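Local structure of solute-binding protein (Thermoactinomyces vulgaris, 2ZYO) at residues W284-Y289 with K294-L299. The protein binds maltotetraose in a pocket and, as a family 1 bacterial solute-binding protein, probably takes part in the uptake of maltodextrins and cyclodextrins. Residues are numbered along the deposited sequence; the frame is centred on the assembly and turned at random.
Sequences WYLSAY and KYATEL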
loop_
_atom_site.group_PDB
_atom_site.type_symbol
_atom_site.label_atom_id
_atom_site.label_comp_id
_atom_site.label_asym_id
_atom_site.label_seq_id
_atom_site.Cartn_x
_atom_site.Cartn_y
_atom_site.Cartn_z
ATOM N N TRP A 284 8.217 7.433 8.117
ATOM C CA TRP A 284 8.484 7.894 9.476
ATOM C C TRP A 284 7.676 9.156 9.712
ATOM O O TRP A 284 7.689 10.067 8.876
ATOM C CB TRP A 284 9.965 8.232 9.662
ATOM C CG TRP A 284 10.886 7.059 9.746
ATOM C CD1 TRP A 284 11.902 6.751 8.886
ATOM C CD2 TRP A 284 10.893 6.043 10.757
ATOM N NE1 TRP A 284 12.537 5.602 9.293
ATOM C CE2 TRP A 284 11.936 5.144 10.437
ATOM C CE3 TRP A 284 10.113 5.798 11.895
ATOM C CZ2 TRP A 284 12.225 4.021 11.220
ATOM C CZ3 TRP A 284 10.397 4.678 12.672
ATOM C CH2 TRP A 284 11.444 3.802 12.327
ATOM N N TYR A 285 6.986 9.211 10.849
ATOM C CA TYR A 285 6.196 10.385 11.230
ATOM C C TYR A 285 6.718 10.970 12.533
ATOM O O TYR A 285 7.413 10.294 13.290
ATOM C CB TYR A 285 4.706 10.035 11.339
ATOM C CG TYR A 285 4.229 9.140 10.220
ATOM C CD1 TYR A 285 4.402 9.512 8.888
ATOM C CD2 TYR A 285 3.627 7.915 10.491
ATOM C CE1 TYR A 285 3.987 8.686 7.852
ATOM C CE2 TYR A 285 3.200 7.080 9.458
ATOM C CZ TYR A 285 3.387 7.475 8.145
ATOM O OH TYR A 285 2.976 6.662 7.117
ATOM N N LEU A 286 6.388 12.234 12.778
ATOM C CA LEU A 286 6.863 12.955 13.950
ATOM C C LEU A 286 5.731 13.146 14.951
ATOM O O LEU A 286 4.734 13.810 14.653
ATOM C CB LEU A 286 7.441 14.312 13.529
ATOM C CG LEU A 286 7.991 15.268 14.593
ATOM C CD1 LEU A 286 9.090 14.624 15.422
ATOM C CD2 LEU A 286 8.489 16.548 13.934
ATOM N N SER A 287 5.894 12.560 16.134
ATOM C CA SER A 287 4.892 12.668 17.187
ATOM C C SER A 287 4.654 14.121 17.567
ATOM O O SER A 287 5.602 14.894 17.715
ATOM C CB SER A 287 5.327 11.886 18.425
ATOM O OG SER A 287 4.498 12.187 19.537
ATOM N N ALA A 288 3.383 14.477 17.735
ATOM C CA ALA A 288 3.001 15.818 18.184
ATOM C C ALA A 288 3.502 16.088 19.602
ATOM O O ALA A 288 3.575 17.239 20.035
ATOM C CB ALA A 288 1.494 15.988 18.111
ATOM N N TYR A 289 3.859 15.016 20.308
ATOM C CA TYR A 289 4.307 15.107 21.695
ATOM C C TYR A 289 5.826 15.154 21.830
ATOM O O TYR A 289 6.351 15.252 22.940
ATOM C CB TYR A 289 3.724 13.947 22.510
ATOM C CG TYR A 289 2.216 13.929 22.481
ATOM C CD1 TYR A 289 1.478 14.715 23.363
ATOM C CD2 TYR A 289 1.529 13.149 21.553
ATOM C CE1 TYR A 289 0.091 14.714 23.332
ATOM C CE2 TYR A 289 0.142 13.142 21.513
ATOM C CZ TYR A 289 -0.570 13.926 22.404
ATOM O OH TYR A 289 -1.943 13.921 22.362
ATOM N N LYS A 294 12.916 19.537 15.727
ATOM C CA LYS A 294 14.005 19.830 14.788
ATOM C C LYS A 294 15.059 18.724 14.749
ATOM O O LYS A 294 15.459 18.283 13.672
ATOM C CB LYS A 294 14.649 21.187 15.083
ATOM C CG LYS A 294 13.716 22.367 14.853
ATOM C CD LYS A 294 14.414 23.685 15.139
ATOM C CE LYS A 294 13.477 24.861 14.918
ATOM N NZ LYS A 294 14.128 26.162 15.253
ATOM N N TYR A 295 15.505 18.281 15.923
ATOM C CA TYR A 295 16.466 17.186 16.005
ATOM C C TYR A 295 15.874 15.861 15.519
ATOM O O TYR A 295 16.549 15.097 14.827
ATOM C CB TYR A 295 17.003 17.033 17.429
ATOM C CG TYR A 295 18.169 17.941 17.758
ATOM C CD1 TYR A 295 17.963 19.183 18.366
ATOM C CD2 TYR A 295 19.479 17.551 17.479
ATOM C CE1 TYR A 295 19.039 20.015 18.683
ATOM C CE2 TYR A 295 20.558 18.376 17.789
ATOM C CZ TYR A 295 20.329 19.603 18.389
ATOM O OH TYR A 295 21.400 20.411 18.697
ATOM N N ALA A 296 14.616 15.598 15.872
ATOM C CA ALA A 296 13.943 14.375 15.425
ATOM C C ALA A 296 13.786 14.340 13.908
ATOM O O ALA A 296 13.877 13.275 13.300
ATOM C CB ALA A 296 12.593 14.214 16.108
ATOM N N THR A 297 13.566 15.508 13.304
ATOM C CA THR A 297 13.440 15.619 11.850
ATOM C C THR A 297 14.790 15.401 11.163
ATOM O O THR A 297 14.850 14.857 10.059
ATOM C CB THR A 297 12.806 16.965 11.437
ATOM O OG1 THR A 297 11.515 17.079 12.045
ATOM C CG2 THR A 297 12.645 17.067 9.925
ATOM N N GLU A 298 15.870 15.816 11.824
ATOM C CA GLU A 298 17.217 15.507 11.352
ATOM C C GLU A 298 17.481 14.000 11.398
ATOM O O GLU A 298 18.060 13.442 10.467
ATOM C CB GLU A 298 18.273 16.288 12.140
ATOM C CG GLU A 298 18.261 17.774 11.805
ATOM C CD GLU A 298 19.140 18.620 12.704
ATOM O OE1 GLU A 298 19.540 18.150 13.791
ATOM O OE2 GLU A 298 19.415 19.779 12.317
ATOM N N LEU A 299 17.042 13.345 12.473
ATOM C CA LEU A 299 17.128 11.888 12.556
ATOM C C LEU A 299 16.305 11.230 11.446
ATOM O O LEU A 299 16.767 10.291 10.795
ATOM C CB LEU A 299 16.685 11.387 13.939
ATOM C CG LEU A 299 16.509 9.876 14.148
ATOM C CD1 LEU A 299 17.804 9.091 13.933
ATOM C CD2 LEU A 299 15.950 9.615 15.530
#
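Leu286, on strand 278-287, packs against Ala296 and Thr297 on helix 293-302, the helix that follows the strand after a short turn. This is a beta-to-alpha connection, in which Leu286 carries the strand's side of the contact with the helix. Leu286 holds CG anti to the backbone N (chi1 179°), and its two methyls part towards different helix residues. CD1 meets the methyl of Ala296, with CD1 to CB at 3.6 Å. CD2 lies beside the hydroxyl of Thr297, 3.6 Å from OG1, and the two side chains cross at about a right angle. CD2 is a methyl, so this is a van der Waals contact; the hydroxyl's hydrogen bond is to the carbonyl of Pro293, four residues earlier. All three touching residues are buried. Past Leu286 the chain bends in an ST turn, where Ser287 OG accepts from Tyr289 N at 3.0 Å. Glu15, from the N-terminal part of the chain, takes hydrogen bonds from Lys294 N and Tyr295 N at the start of the helix. Strand 77-81, antiparallel to 278-287, offers Leu77 to Ala296 and Leu299. Leu299 also rests on Val23 of strand 20-25, as does Trp284.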